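Local coordinates for UL37 (Suid herpesvirus 1, PDB 4K70), which is an inner tegument protein, represented here by its N-terminal half, thought to take part in controlling viral trafficking in infected cells, at residues P151-P156 and A197-Q202; A191-L196 and Q335-L340; A302-V307 and A343-R348. All coordinates share one frame; numbering follows the deposited sequence. Where two conformers were deposited one is given.

Interaction 1. Residues P151-P156 and A197-Q202; sequences PRVVPP and AVRQMQ. With NA (sodium ion), chain T.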
ATOM      1  N   PRO A 151      19.427   5.048   5.166  1.00 39.72           N
ATOM      2  CA  PRO A 151      18.741   4.484   3.993  1.00 40.33           C
ATOM      3  C   PRO A 151      18.428   2.998   4.129  1.00 42.51           C
ATOM      4  O   PRO A 151      18.921   2.182   3.330  1.00 41.98           O
ATOM      5  CB  PRO A 151      19.744   4.715   2.851  1.00 37.50           C
ATOM      6  CG  PRO A 151      21.074   4.717   3.520  1.00 42.53           C
ATOM      7  CD  PRO A 151      20.848   5.331   4.896  1.00 41.59           C
ATOM      8  N   ARG A 152      17.603   2.660   5.115  1.00 36.75           N
ATOM      9  CA  ARG A 152      17.214   1.279   5.349  1.00 40.09           C
ATOM     10  C   ARG A 152      16.264   0.771   4.264  1.00 39.43           C
ATOM     11  O   ARG A 152      15.259   1.411   3.944  1.00 37.18           O
ATOM     12  CB  ARG A 152      16.584   1.106   6.742  1.00 41.25           C
ATOM     13  CG  ARG A 152      16.458  -0.382   7.141  1.00 51.32           C
ATOM     14  CD  ARG A 152      16.124  -0.608   8.620  1.00 59.46           C
ATOM     15  NE  ARG A 152      14.936   0.122   9.053  1.00 64.14           N
ATOM     16  CZ  ARG A 152      14.974   1.285   9.700  1.00 68.76           C
ATOM     17  NH1 ARG A 152      16.145   1.842   9.995  1.00 61.30           N
ATOM     18  NH2 ARG A 152      13.842   1.888  10.061  1.00 68.37           N
ATOM     19  N   VAL A 153      16.601  -0.386   3.698  1.00 39.08           N
ATOM     20  CA  VAL A 153      15.776  -1.024   2.685  1.00 36.99           C
ATOM     21  C   VAL A 153      14.857  -2.048   3.346  1.00 41.54           C
ATOM     22  O   VAL A 153      15.320  -3.042   3.907  1.00 40.37           O
ATOM     23  CB  VAL A 153      16.638  -1.713   1.617  1.00 39.34           C
ATOM     24  CG1 VAL A 153      15.759  -2.493   0.648  1.00 36.16           C
ATOM     25  CG2 VAL A 153      17.488  -0.681   0.880  1.00 35.45           C
ATOM     26  N   VAL A 154      13.555  -1.790   3.288  1.00 38.31           N
ATOM     27  CA  VAL A 154      12.573  -2.656   3.927  1.00 37.91           C
ATOM     28  C   VAL A 154      11.683  -3.345   2.890  1.00 34.79           C
ATOM     29  O   VAL A 154      11.160  -2.694   1.984  1.00 33.62           O
ATOM     30  CB  VAL A 154      11.662  -1.848   4.865  1.00 36.99           C
ATOM     31  CG1 VAL A 154      10.711  -2.773   5.583  1.00 36.51           C
ATOM     32  CG2 VAL A 154      12.495  -1.038   5.857  1.00 38.30           C
ATOM     33  N   PRO A 155      11.496  -4.665   3.020  1.00 34.82           N
ATOM     34  CA  PRO A 155      10.544  -5.310   2.107  1.00 32.85           C
ATOM     35  C   PRO A 155       9.143  -4.768   2.370  1.00 35.20           C
ATOM     36  O   PRO A 155       8.736  -4.715   3.522  1.00 36.96           O
ATOM     37  CB  PRO A 155      10.624  -6.787   2.495  1.00 35.74           C
ATOM     38  CG  PRO A 155      11.953  -6.929   3.229  1.00 34.47           C
ATOM     39  CD  PRO A 155      12.162  -5.625   3.922  1.00 32.58           C
ATOM     40  N   PRO A 156       8.423  -4.349   1.318  1.00 33.87           N
ATOM     41  CA  PRO A 156       7.069  -3.801   1.466  1.00 35.75           C
ATOM     42  C   PRO A 156       6.136  -4.705   2.285  1.00 36.06           C
ATOM     43  O   PRO A 156       5.219  -4.230   2.955  1.00 36.02           O
ATOM     44  CB  PRO A 156       6.589  -3.719   0.021  1.00 31.31           C
ATOM     45  CG  PRO A 156       7.836  -3.447  -0.741  1.00 32.24           C
ATOM     46  CD  PRO A 156       8.869  -4.312  -0.084  1.00 31.91           C
ATOM     47  N   ALA A 197      17.944   4.232  -4.102  1.00 22.57           N
ATOM     48  CA  ALA A 197      18.753   5.183  -4.858  1.00 22.82           C
ATOM     49  C   ALA A 197      19.911   5.726  -4.020  1.00 24.84           C
ATOM     50  O   ALA A 197      21.024   5.929  -4.519  1.00 26.11           O
ATOM     51  CB  ALA A 197      17.891   6.328  -5.413  1.00 24.83           C
ATOM     52  N   VAL A 198      19.640   5.982  -2.743  1.00 27.88           N
ATOM     53  CA  VAL A 198      20.681   6.428  -1.823  1.00 27.80           C
ATOM     54  C   VAL A 198      21.820   5.422  -1.752  1.00 26.64           C
ATOM     55  O   VAL A 198      22.988   5.802  -1.766  1.00 28.21           O
ATOM     56  CB  VAL A 198      20.124   6.706  -0.405  1.00 27.97           C
ATOM     57  CG1 VAL A 198      21.249   7.118   0.542  1.00 30.90           C
ATOM     58  CG2 VAL A 198      19.064   7.788  -0.462  1.00 28.80           C
ATOM     59  N   ARG A 199      21.491   4.136  -1.689  1.00 25.91           N
ATOM     60  CA  ARG A 199      22.540   3.130  -1.662  1.00 30.46           C
ATOM     61  C   ARG A 199      23.472   3.208  -2.867  1.00 30.64           C
ATOM     62  O   ARG A 199      24.680   3.018  -2.725  1.00 32.91           O
ATOM     63  CB  ARG A 199      21.957   1.732  -1.496  1.00 31.26           C
ATOM     64  CG  ARG A 199      21.437   1.535  -0.094  1.00 37.83           C
ATOM     65  CD  ARG A 199      21.328   0.084   0.312  1.00 44.43           C
ATOM     66  NE  ARG A 199      21.005   0.005   1.735  1.00 49.27           N
ATOM     67  CZ  ARG A 199      20.661  -1.113   2.367  1.00 49.96           C
ATOM     68  NH1 ARG A 199      20.591  -2.258   1.699  1.00 51.99           N
ATOM     69  NH2 ARG A 199      20.384  -1.082   3.668  1.00 51.79           N
ATOM     70  N   GLN A 200      22.920   3.506  -4.044  1.00 31.81           N
ATOM     71  CA  GLN A 200      23.736   3.649  -5.255  1.00 26.97           C
ATOM     72  C   GLN A 200      24.562   4.930  -5.221  1.00 27.58           C
ATOM     73  O   GLN A 200      25.726   4.937  -5.608  1.00 28.92           O
ATOM     74  CB  GLN A 200      22.857   3.644  -6.510  1.00 29.54           C
ATOM     75  CG  GLN A 200      22.099   2.339  -6.738  1.00 31.85           C
ATOM     76  CD  GLN A 200      23.029   1.156  -6.903  1.00 35.25           C
ATOM     77  OE1 GLN A 200      23.724   0.761  -5.969  1.00 43.51           O
ATOM     78  NE2 GLN A 200      23.052   0.588  -8.100  1.00 42.82           N
ATOM     79  N   MET A 201      23.950   6.022  -4.777  1.00 25.15           N
ATOM     80  CA  MET A 201      24.674   7.279  -4.647  1.00 29.43           C
ATOM     81  C   MET A 201      25.886   7.135  -3.720  1.00 32.52           C
ATOM     82  O   MET A 201      26.915   7.774  -3.921  1.00 30.23           O
ATOM     83  CB  MET A 201      23.753   8.377  -4.129  1.00 27.30           C
ATOM     84  CG  MET A 201      24.443   9.714  -3.918  1.00 31.70           C
ATOM     85  SD  MET A 201      23.309  11.008  -3.352  1.00 29.69           S
ATOM     86  CE  MET A 201      22.901  10.450  -1.692  1.00 28.29           C
ATOM     87  N   GLN A 202      25.756   6.286  -2.711  1.00 30.13           N
ATOM     88  CA  GLN A 202      26.797   6.124  -1.697  1.00 35.01           C
ATOM     89  C   GLN A 202      27.656   4.889  -1.952  1.00 36.66           C
ATOM     90  O   GLN A 202      28.457   4.485  -1.102  1.00 37.56           O
ATOM     91  CB  GLN A 202      26.155   6.072  -0.306  1.00 30.02           C
ATOM     92  CG  GLN A 202      25.391   7.348  -0.007  1.00 32.74           C
ATOM     93  CD  GLN A 202      24.708   7.380   1.353  1.00 35.57           C
ATOM     94  OE1 GLN A 202      24.475   6.351   1.987  1.00 31.61           O
ATOM     95  NE2 GLN A 202      24.363   8.581   1.793  1.00 38.60           N
TER
HETATM   96 NA    NA T1018      24.506   0.754  -9.787  1.00 47.21          NA
HETATM   97  O   HOH W   1      25.188  -1.388 -10.812  1.00 38.94           O

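Interaction 2. Residues A191-L196 and Q335-L340; sequences ALPLAL and QVVEAL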
ATOM      1  N   ALA A 191       9.216   5.075   0.540  1.00 25.20           N
ATOM      2  CA  ALA A 191      10.603   5.241   0.971  1.00 24.69           C
ATOM      3  C   ALA A 191      11.571   4.238   0.342  1.00 28.27           C
ATOM      4  O   ALA A 191      12.784   4.479   0.302  1.00 28.23           O
ATOM      5  CB  ALA A 191      10.689   5.176   2.487  1.00 23.46           C
ATOM      6  N   LEU A 192      11.049   3.106  -0.129  1.00 26.16           N
ATOM      7  CA  LEU A 192      11.914   2.045  -0.658  1.00 25.66           C
ATOM      8  C   LEU A 192      12.788   2.508  -1.848  1.00 22.97           C
ATOM      9  O   LEU A 192      14.008   2.359  -1.816  1.00 23.73           O
ATOM     10  CB  LEU A 192      11.093   0.796  -1.001  1.00 20.49           C
ATOM     11  CG  LEU A 192      11.838  -0.336  -1.726  1.00 26.94           C
ATOM     12  CD1 LEU A 192      12.995  -0.851  -0.885  1.00 21.38           C
ATOM     13  CD2 LEU A 192      10.871  -1.456  -2.098  1.00 22.07           C
ATOM     14  N   PRO A 193      12.169   3.087  -2.889  1.00 22.20           N
ATOM     15  CA  PRO A 193      12.930   3.591  -4.046  1.00 24.10           C
ATOM     16  C   PRO A 193      13.943   4.672  -3.664  1.00 27.98           C
ATOM     17  O   PRO A 193      14.999   4.787  -4.289  1.00 22.73           O
ATOM     18  CB  PRO A 193      11.854   4.226  -4.930  1.00 27.85           C
ATOM     19  CG  PRO A 193      10.590   3.570  -4.540  1.00 28.31           C
ATOM     20  CD  PRO A 193      10.717   3.164  -3.099  1.00 22.89           C
ATOM     21  N   LEU A 194      13.607   5.479  -2.662  1.00 27.02           N
ATOM     22  CA  LEU A 194      14.528   6.491  -2.163  1.00 25.86           C
ATOM     23  C   LEU A 194      15.733   5.832  -1.498  1.00 24.88           C
ATOM     24  O   LEU A 194      16.872   6.180  -1.800  1.00 26.74           O
ATOM     25  CB  LEU A 194      13.820   7.454  -1.183  1.00 24.10           C
ATOM     26  CG  LEU A 194      14.745   8.364  -0.378  1.00 28.03           C
ATOM     27  CD1 LEU A 194      15.604   9.209  -1.298  1.00 27.19           C
ATOM     28  CD2 LEU A 194      13.953   9.261   0.594  1.00 28.32           C
ATOM     29  N   ALA A 195      15.477   4.898  -0.579  1.00 25.69           N
ATOM     30  CA  ALA A 195      16.549   4.144   0.080  1.00 27.11           C
ATOM     31  C   ALA A 195      17.440   3.410  -0.933  1.00 28.24           C
ATOM     32  O   ALA A 195      18.672   3.401  -0.816  1.00 27.25           O
ATOM     33  CB  ALA A 195      15.962   3.141   1.075  1.00 24.90           C
ATOM     34  N   LEU A 196      16.813   2.780  -1.916  1.00 21.53           N
ATOM     35  CA  LEU A 196      17.575   2.090  -2.965  1.00 24.06           C
ATOM     36  C   LEU A 196      18.459   3.048  -3.765  1.00 28.15           C
ATOM     37  O   LEU A 196      19.605   2.719  -4.070  1.00 27.20           O
ATOM     38  CB  LEU A 196      16.645   1.302  -3.885  1.00 19.99           C
ATOM     39  CG  LEU A 196      16.003   0.076  -3.219  1.00 28.63           C
ATOM     40  CD1 LEU A 196      14.868  -0.508  -4.050  1.00 25.02           C
ATOM     41  CD2 LEU A 196      17.053  -0.978  -2.908  1.00 28.02           C
ATOM     42  N   GLN A 335      12.207  -7.391  -4.596  1.00 24.21           N
ATOM     43  CA  GLN A 335      13.082  -7.888  -5.647  1.00 23.47           C
ATOM     44  C   GLN A 335      13.009  -7.052  -6.919  1.00 21.46           C
ATOM     45  O   GLN A 335      14.037  -6.670  -7.482  1.00 20.77           O
ATOM     46  CB  GLN A 335      12.751  -9.352  -5.947  1.00 23.45           C
ATOM     47  CG  GLN A 335      13.110 -10.286  -4.788  1.00 30.60           C
ATOM     48  CD  GLN A 335      12.621 -11.714  -4.997  1.00 35.08           C
ATOM     49  OE1 GLN A 335      12.274 -12.107  -6.105  1.00 29.46           O
ATOM     50  NE2 GLN A 335      12.583 -12.492  -3.920  1.00 38.12           N
ATOM     51  N   VAL A 336      11.799  -6.767  -7.377  1.00 19.75           N
ATOM     52  CA  VAL A 336      11.659  -6.104  -8.660  1.00 20.29           C
ATOM     53  C   VAL A 336      12.060  -4.626  -8.536  1.00 22.09           C
ATOM     54  O   VAL A 336      12.754  -4.101  -9.400  1.00 21.51           O
ATOM     55  CB  VAL A 336      10.239  -6.278  -9.273  1.00 20.66           C
ATOM     56  CG1 VAL A 336       9.181  -5.589  -8.412  1.00 22.72           C
ATOM     57  CG2 VAL A 336      10.201  -5.720 -10.714  1.00 20.39           C
ATOM     58  N   VAL A 337      11.653  -3.968  -7.452  1.00 19.18           N
ATOM     59  CA  VAL A 337      12.025  -2.569  -7.254  1.00 19.39           C
ATOM     60  C   VAL A 337      13.529  -2.409  -7.063  1.00 20.56           C
ATOM     61  O   VAL A 337      14.118  -1.457  -7.551  1.00 19.08           O
ATOM     62  CB  VAL A 337      11.282  -1.944  -6.065  1.00 21.06           C
ATOM     63  CG1 VAL A 337      11.707  -0.494  -5.901  1.00 19.45           C
ATOM     64  CG2 VAL A 337       9.785  -2.057  -6.284  1.00 19.83           C
ATOM     65  N   GLU A 338      14.159  -3.353  -6.372  1.00 20.37           N
ATOM     66  CA  GLU A 338      15.617  -3.306  -6.236  1.00 22.97           C
ATOM     67  C   GLU A 338      16.305  -3.467  -7.596  1.00 24.49           C
ATOM     68  O   GLU A 338      17.315  -2.821  -7.877  1.00 23.92           O
ATOM     69  CB  GLU A 338      16.121  -4.386  -5.268  1.00 25.88           C
ATOM     70  CG  GLU A 338      17.646  -4.493  -5.247  1.00 30.59           C
ATOM     71  CD  GLU A 338      18.168  -5.258  -4.042  1.00 46.27           C
ATOM     72  OE1 GLU A 338      17.337  -5.774  -3.264  1.00 48.30           O
ATOM     73  OE2 GLU A 338      19.406  -5.335  -3.868  1.00 55.70           O
ATOM     74  N   ALA A 339      15.751  -4.329  -8.438  1.00 21.07           N
ATOM     75  CA  ALA A 339      16.317  -4.562  -9.758  1.00 22.86           C
ATOM     76  C   ALA A 339      16.196  -3.303 -10.595  1.00 24.84           C
ATOM     77  O   ALA A 339      17.141  -2.923 -11.298  1.00 23.81           O
ATOM     78  CB  ALA A 339      15.612  -5.715 -10.442  1.00 24.52           C
ATOM     79  N   LEU A 340      15.035  -2.657 -10.521  1.00 22.06           N
ATOM     80  CA  LEU A 340      14.779  -1.479 -11.352  1.00 21.15           C
ATOM     81  C   LEU A 340      15.660  -0.316 -10.948  1.00 21.40           C
ATOM     82  O   LEU A 340      16.390   0.227 -11.762  1.00 23.28           O
ATOM     83  CB  LEU A 340      13.314  -1.070 -11.257  1.00 22.23           C
ATOM     84  CG  LEU A 340      12.351  -2.029 -11.954  1.00 24.00           C
ATOM     85  CD1 LEU A 340      10.925  -1.793 -11.480  1.00 19.23           C
ATOM     86  CD2 LEU A 340      12.450  -1.837 -13.463  1.00 19.37           C
TER

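Interaction 3. Residues A302-V307 and A343-R348; sequences AQAVHV and AGFTRR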
ATOM      1  N   ALA A 302      24.153  -0.183 -14.628  1.00 24.67           N
ATOM      2  CA  ALA A 302      23.316   0.992 -14.392  1.00 25.44           C
ATOM      3  C   ALA A 302      23.431   2.087 -15.456  1.00 26.87           C
ATOM      4  O   ALA A 302      23.433   3.265 -15.110  1.00 26.98           O
ATOM      5  CB  ALA A 302      23.623   1.588 -13.025  1.00 22.87           C
ATOM      6  N   GLN A 303      23.513   1.711 -16.730  1.00 22.27           N
ATOM      7  CA  GLN A 303      23.693   2.696 -17.799  1.00 25.57           C
ATOM      8  C   GLN A 303      22.471   3.595 -17.948  1.00 23.42           C
ATOM      9  O   GLN A 303      22.598   4.767 -18.300  1.00 25.83           O
ATOM     10  CB  GLN A 303      24.009   2.005 -19.129  1.00 23.53           C
ATOM     11  CG  GLN A 303      25.347   1.259 -19.134  1.00 27.50           C
ATOM     12  CD  GLN A 303      25.532   0.329 -20.332  1.00 31.45           C
ATOM     13  OE1 GLN A 303      24.589   0.035 -21.062  1.00 29.22           O
ATOM     14  NE2 GLN A 303      26.757  -0.146 -20.524  1.00 26.96           N
ATOM     15  N   ALA A 304      21.291   3.043 -17.665  1.00 22.34           N
ATOM     16  CA  ALA A 304      20.041   3.763 -17.838  1.00 21.57           C
ATOM     17  C   ALA A 304      19.923   4.977 -16.923  1.00 24.87           C
ATOM     18  O   ALA A 304      19.062   5.839 -17.151  1.00 22.91           O
ATOM     19  CB  ALA A 304      18.852   2.839 -17.651  1.00 19.99           C
ATOM     20  N   VAL A 305      20.766   5.057 -15.891  1.00 20.82           N
ATOM     21  CA  VAL A 305      20.737   6.228 -15.012  1.00 19.88           C
ATOM     22  C   VAL A 305      21.187   7.484 -15.777  1.00 22.75           C
ATOM     23  O   VAL A 305      20.886   8.607 -15.371  1.00 21.48           O
ATOM     24  CB  VAL A 305      21.586   6.046 -13.731  1.00 23.45           C
ATOM     25  CG1 VAL A 305      23.037   6.384 -13.998  1.00 23.52           C
ATOM     26  CG2 VAL A 305      21.039   6.926 -12.612  1.00 21.72           C
ATOM     27  N   HIS A 306      21.914   7.284 -16.878  1.00 19.95           N
ATOM     28  CA  HIS A 306      22.193   8.361 -17.827  1.00 20.66           C
ATOM     29  C   HIS A 306      21.063   8.268 -18.847  1.00 20.96           C
ATOM     30  O   HIS A 306      21.215   7.686 -19.911  1.00 21.85           O
ATOM     31  CB  HIS A 306      23.561   8.126 -18.477  1.00 19.67           C
ATOM     32  CG  HIS A 306      23.948   9.153 -19.500  1.00 25.71           C
ATOM     33  ND1 HIS A 306      23.205  10.280 -19.747  1.00 25.63           N
ATOM     34  CD2 HIS A 306      25.015   9.209 -20.337  1.00 28.35           C
ATOM     35  CE1 HIS A 306      23.792  10.994 -20.697  1.00 27.64           C
ATOM     36  NE2 HIS A 306      24.891  10.369 -21.068  1.00 28.73           N
ATOM     37  N   VAL A 307      19.896   8.793 -18.487  1.00 23.41           N
ATOM     38  CA  VAL A 307      18.681   8.491 -19.241  1.00 20.78           C
ATOM     39  C   VAL A 307      18.682   9.145 -20.632  1.00 24.69           C
ATOM     40  O   VAL A 307      18.101   8.610 -21.577  1.00 27.68           O
ATOM     41  CB  VAL A 307      17.414   8.855 -18.429  1.00 23.24           C
ATOM     42  CG1 VAL A 307      17.192  10.370 -18.413  1.00 24.02           C
ATOM     43  CG2 VAL A 307      16.182   8.106 -18.962  1.00 18.56           C
ATOM     44  N   ALA A 343      19.432  -0.428 -11.412  1.00 22.05           N
ATOM     45  CA  ALA A 343      19.841  -0.299 -12.812  1.00 25.17           C
ATOM     46  C   ALA A 343      19.564   1.099 -13.363  1.00 23.93           C
ATOM     47  O   ALA A 343      19.836   1.374 -14.535  1.00 25.75           O
ATOM     48  CB  ALA A 343      19.159  -1.347 -13.675  1.00 23.31           C
ATOM     49  N   GLY A 344      19.021   1.974 -12.524  1.00 25.56           N
ATOM     50  CA  GLY A 344      18.744   3.338 -12.947  1.00 24.10           C
ATOM     51  C   GLY A 344      17.361   3.540 -13.540  1.00 23.31           C
ATOM     52  O   GLY A 344      17.052   4.614 -14.044  1.00 24.73           O
ATOM     53  N   PHE A 345      16.521   2.513 -13.469  1.00 21.77           N
ATOM     54  CA  PHE A 345      15.134   2.632 -13.897  1.00 20.22           C
ATOM     55  C   PHE A 345      14.261   3.164 -12.757  1.00 22.35           C
ATOM     56  O   PHE A 345      13.407   2.468 -12.221  1.00 23.02           O
ATOM     57  CB  PHE A 345      14.609   1.299 -14.405  1.00 20.90           C
ATOM     58  CG  PHE A 345      15.065   0.967 -15.818  1.00 24.23           C
ATOM     59  CD1 PHE A 345      16.321   0.427 -16.048  1.00 21.99           C
ATOM     60  CD2 PHE A 345      14.239   1.221 -16.908  1.00 20.13           C
ATOM     61  CE1 PHE A 345      16.743   0.114 -17.351  1.00 23.71           C
ATOM     62  CE2 PHE A 345      14.647   0.923 -18.204  1.00 21.74           C
ATOM     63  CZ  PHE A 345      15.902   0.366 -18.429  1.00 24.51           C
ATOM     64  N   THR A 346      14.509   4.409 -12.387  1.00 25.07           N
ATOM     65  CA  THR A 346      13.686   5.115 -11.420  1.00 23.96           C
ATOM     66  C   THR A 346      12.329   5.408 -12.062  1.00 25.55           C
ATOM     67  O   THR A 346      12.131   5.145 -13.250  1.00 23.07           O
ATOM     68  CB  THR A 346      14.343   6.427 -11.049  1.00 25.00           C
ATOM     69  OG1 THR A 346      14.517   7.189 -12.244  1.00 22.13           O
ATOM     70  CG2 THR A 346      15.707   6.177 -10.440  1.00 22.35           C
ATOM     71  N   ARG A 347      11.396   5.944 -11.280  1.00 24.86           N
ATOM     72  CA  ARG A 347      10.049   6.237 -11.774  0.59 26.33           C
ATOM     73  C   ARG A 347      10.080   7.102 -13.023  1.00 25.52           C
ATOM     74  O   ARG A 347       9.429   6.799 -14.017  1.00 22.48           O
ATOM     75  CB  ARG A 347       9.204   6.951 -10.709  0.59 26.11           C
ATOM     76  CG  ARG A 347       7.768   7.189 -11.165  0.59 28.89           C
ATOM     77  CD  ARG A 347       7.100   8.374 -10.464  0.59 30.97           C
ATOM     78  NE  ARG A 347       7.752   9.657 -10.735  0.59 33.29           N
ATOM     79  CZ  ARG A 347       7.558  10.392 -11.831  0.59 33.60           C
ATOM     80  NH1 ARG A 347       6.741   9.972 -12.792  0.59 31.77           N
ATOM     81  NH2 ARG A 347       8.194  11.547 -11.969  0.59 30.15           N
ATOM     82  N   ARG A 348      10.829   8.194 -12.952  1.00 23.78           N
ATOM     83  CA  ARG A 348      10.898   9.136 -14.065  1.00 27.92           C
ATOM     84  C   ARG A 348      11.606   8.532 -15.281  1.00 24.06           C
ATOM     85  O   ARG A 348      11.218   8.781 -16.417  1.00 23.90           O
ATOM     86  CB  ARG A 348      11.584  10.429 -13.613  1.00 29.93           C
ATOM     87  CG  ARG A 348      11.856  11.421 -14.710  1.00 34.36           C
ATOM     88  CD  ARG A 348      10.574  11.888 -15.368  1.00 39.14           C
ATOM     89  NE  ARG A 348      10.801  13.091 -16.168  1.00 47.45           N
ATOM     90  CZ  ARG A 348       9.979  13.519 -17.121  1.00 47.46           C
ATOM     91  NH1 ARG A 348       8.871  12.838 -17.395  1.00 43.91           N
ATOM     92  NH2 ARG A 348      10.265  14.620 -17.805  1.00 51.82           N
TER
HETATM   93  O   HOH W   2      20.646   0.172 -16.833  1.00 22.21           O

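Interaction 1. Residues P151-P156 and A197-Q202
Pro151 and Arg199 bury the most surface here, and Val153 joins them in laying the loop that follows helix 144-149 over the last turn of helix 191-201. The Pro151 ring comes down on the helix with its CB 3.7 Å from Val198 CG1, the two side chains meeting at about a right angle. CG of the same ring reaches Val198 as well, and its other neighbour is Gln202, whose OE1 lies near it while NE2 is hydrogen-bonded to Gln234 OE1. A compact, rigid ring suits this spot, because it offers CB and CG as an apolar surface to the branched valine without needing a polar partner.

CG of Arg199 lies anti to the carbonyl carbon (chi1 -72°), and the chain is extended from CG to NE, which carries the guanidinium outward from the helix and back toward its N-terminal end, to the loop. Val153 CG2 sits 3.4 Å above the guanidinium plane, over its centre, with CZ 3.5 Å away. A methyl group suits the weakly hydrated face of the flat cation and leaves the N-H groups, which lie in the plane, unblocked. Pro151 O approaches the same group obliquely, 3.4 Å from Arg199 NE, and its partial negative charge would tend to steady the cation. Val153 also packs on Leu192, Ala195 and Leu196 of the same helix and on Leu334, so it is shared between the surface and the interior.

The arrangement is that of a connecting loop strapped across a helix end on the surface of an all-helical fold, within the herpesvirus UL37 family region.

Interaction 2. Residues A191-L196 and Q335-L340
Val337 is the first residue of 335-340 to meet the other helix, and it enters the groove between Leu192 and Leu196, which lie one turn apart. Its CG1 is the contact atom: it lies 3.7 Å from Leu196 CD1 and 4.0 Å from Leu192 CD2. With CG1 anti to the backbone N (chi1 180°), this methyl projects from the helix straight at the neighbouring surface. Leu192 reaches to it tip to tip, whereas the Leu196 side chain crosses it at about a right angle. The ring of Pro193 is a looser neighbour, its CG 4.4 Å from Val337 CG1. A short branched residue suits the middle of the groove, where it can touch two leucines at once, and Val381 of helix 366-385 packs on it too.

Glu338 follows at the margin. Here the backbone is what is covered: Leu196 CD1 rests 3.6 Å from Glu338 CA, and Leu196 CD2 meets the aliphatic CB of the same residue. CB packs on the leucine, and the extended chain beyond it carries the carboxylate away toward the exposed side.

The axes of segments 191-196 and 335-340 approach to 9.8 Å and cross at -41°, and within these segments the contact is made by Leu192, Pro193 and Leu196 against Val337 and Glu338. No hydrogen bond joins them. Cohesion therefore comes from dispersion and from excluding water around Val337, Leu192 and Leu196, and the one charged residue taking part keeps its charge on the exposed side of the contact.

Interaction 3. Residues A302-V307 and A343-R348
The Schellman motif closing helix 333-342 is the surface on which the short 3-10 turn around Ala304 rests, with Gly344 set against Val305 and Ala343 against Ala302. Gly344 takes a positive phi of 90°, and its CA lies 4.0 Å from Val305 N. Glycine fits because it tolerates that backbone angle and because there is no room for a side chain on the side facing Ala304 and Val305.

Ala343 O has several neighbours. Ala302 CA approaches it at 3.5 Å in a C-H...O contact, the angle at the hydrogen being 144°. A water donates a hydrogen bond to this carbonyl, 2.7 Å from Ala343 O, and accepts another from Ala304 N at 3.1 Å. The bridge satisfies two buried backbone groups that do not meet directly. The methyl of Ala304 packs 3.6 Å from Ala343 O and 3.5 Å from Phe345 CE1, meeting the phenyl ring obliquely. Small alanines on both sides let the backbones come this close, with Ala302 and Ala343 CA atoms 4.0 Å apart.

Phe345 is the centre of an inverse gamma turn, whose bond from Thr346 N to Gly344 O is weak. Its CG lies anti to the carbonyl carbon (chi1 -78°), and the ring swings back to meet Ala304.

Thr346 then N-caps helix 347-358, while helix 307-311 starts just beyond His306. Helix 208-223 covers Val305 through Leu213 and Phe214, and helix 366-385 packs on Phe345 through Thr374 and Ala375.

Interactions 1 and 2 have centres about 7 Å apart and share helix 191-201: the loop of interaction 1 and helix 333-342 both lean on it, the loop also through Arg152 O, 3.4 Å from Ala195 CB. Interaction 3 lies about 12 Å from interaction 2, centre to centre, and picks up where helix 333-342 ends, Leu340 O and Phe345 N being a probable hydrogen-bonded pair at 2.9 Å. Along the chain, interaction 2 crosses each of the others, whereas interaction 1 closes before interaction 3 opens. A sodium ion modelled next to Gln200 is about 3 Å from the Ala302 side chain. Interaction 2 thus joins helix 191-201, in the UL37 family region, to the later helix 333-342.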